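Local atomic coordinates of Epf (Streptococcus pyogenes, PDB entry 4ES8), a protein that acts as a cell-surface adhesin, binding to cells through an N-terminal domain that contains a carbohydrate-binding module. Residues I250-F253 against L259-T262. Residues are numbered along the deposited sequence; the frame is centred on the assembly and turned at random.
Sequences ISLF and LLQT
Leu-252 and Gln-261 form an antiparallel hydrogen-bonded pair: Leu-252 N gives a nearly straight bond of 2.9 Å to Gln-261 O, while Leu-252 O takes Leu-260 N at 2.8 Å and, weakly, Gln-261 N at 3.4 Å. Leu-260 and Gln-261 thus both face Leu-252 in a classic beta bulge, made possible by the helix-like backbone of Leu-260 (phi -95°, psi -57°). Ser-251 pairs with Thr-262 in step with Leu-252 and Gln-261; past the bulge the register slips by one and Phe-253 pairs with Leu-259, both non-hydrogen-bonded pairs. Leu-259 CD1 makes a CH-pi contact over one face of the Phe-253 ring, 4.1 Å from the centroid and displaced toward the rim. With CG anti to the backbone N (chi1 179°), the Leu-259 side chain runs forward along its strand, bringing CD1 also to 3.9 Å from Ser-251 CB. An aromatic ring suits this place because its pi system can take both a methyl and the Lys-292 ammonium. The hairpin edges a four-stranded sheet in the C-terminal domain, probably the fibronectin-like one. Ser-251 and Thr-262, their CA atoms only 4.5 Å apart, have small side chains that fit side by side without bonding. On the opposite face Leu-252 is buried against Val-232, Ile-275 and Leu-291, its CG 4.2 Å from Leu-260 CD1. Gln-261 turns its amide outward, NE2 bonding to Gln-281 OE1, and Gln-281 NE2 returns a bond to Leu-260 O.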
# COMPACT_ATOMS: atom_id res chain seq x y z
N ILE A 250 -2.68 17.50 12.42
CA ILE A 250 -3.76 18.16 13.16
C ILE A 250 -3.50 19.67 13.22
O ILE A 250 -2.47 20.07 13.76
CB ILE A 250 -3.90 17.59 14.59
CG1 ILE A 250 -4.14 16.05 14.57
CG2 ILE A 250 -5.03 18.32 15.34
CD1 ILE A 250 -3.93 15.41 15.93
N SER A 251 -4.45 20.49 12.75
CA SER A 251 -4.36 21.95 12.86
C SER A 251 -5.42 22.42 13.84
O SER A 251 -6.58 22.01 13.71
CB SER A 251 -4.55 22.61 11.50
OG SER A 251 -3.46 22.26 10.66
N LEU A 252 -5.02 23.20 14.85
CA LEU A 252 -5.94 23.71 15.89
C LEU A 252 -6.07 25.21 15.72
O LEU A 252 -5.05 25.89 15.63
CB LEU A 252 -5.40 23.37 17.28
CG LEU A 252 -6.17 23.93 18.47
CD1 LEU A 252 -7.52 23.22 18.62
CD2 LEU A 252 -5.37 23.73 19.77
N PHE A 253 -7.31 25.72 15.67
CA PHE A 253 -7.56 27.16 15.46
C PHE A 253 -8.44 27.70 16.54
O PHE A 253 -9.26 26.96 17.09
CB PHE A 253 -8.30 27.38 14.13
CG PHE A 253 -7.67 26.82 12.88
CD1 PHE A 253 -7.80 25.47 12.56
CD2 PHE A 253 -7.03 27.66 11.97
CE1 PHE A 253 -7.24 24.96 11.39
CE2 PHE A 253 -6.48 27.15 10.79
CZ PHE A 253 -6.58 25.81 10.51
N LEU A 259 -4.78 30.25 13.21
CA LEU A 259 -4.06 29.01 13.50
C LEU A 259 -3.26 29.16 14.78
O LEU A 259 -2.46 30.09 14.91
CB LEU A 259 -3.12 28.68 12.33
CG LEU A 259 -2.26 27.41 12.49
CD1 LEU A 259 -3.14 26.13 12.49
CD2 LEU A 259 -1.20 27.36 11.39
N LEU A 260 -3.47 28.23 15.72
CA LEU A 260 -2.75 28.21 16.99
C LEU A 260 -1.53 27.29 16.91
O LEU A 260 -0.40 27.72 17.17
CB LEU A 260 -3.65 27.80 18.16
CG LEU A 260 -4.89 28.65 18.42
CD1 LEU A 260 -5.74 28.02 19.50
CD2 LEU A 260 -4.52 30.11 18.78
N GLN A 261 -1.75 26.01 16.57
CA GLN A 261 -0.67 25.03 16.50
C GLN A 261 -1.01 23.96 15.51
O GLN A 261 -2.19 23.72 15.25
CB GLN A 261 -0.44 24.37 17.87
CG GLN A 261 -0.04 25.29 19.06
CD GLN A 261 1.36 25.85 18.91
OE1 GLN A 261 2.24 25.23 18.31
NE2 GLN A 261 1.57 27.06 19.42
N THR A 262 0.03 23.32 14.96
CA THR A 262 -0.07 22.20 14.04
C THR A 262 0.82 21.09 14.60
O THR A 262 1.94 21.39 15.05
CB THR A 262 0.35 22.62 12.63
OG1 THR A 262 -0.45 23.73 12.20
CG2 THR A 262 0.20 21.51 11.63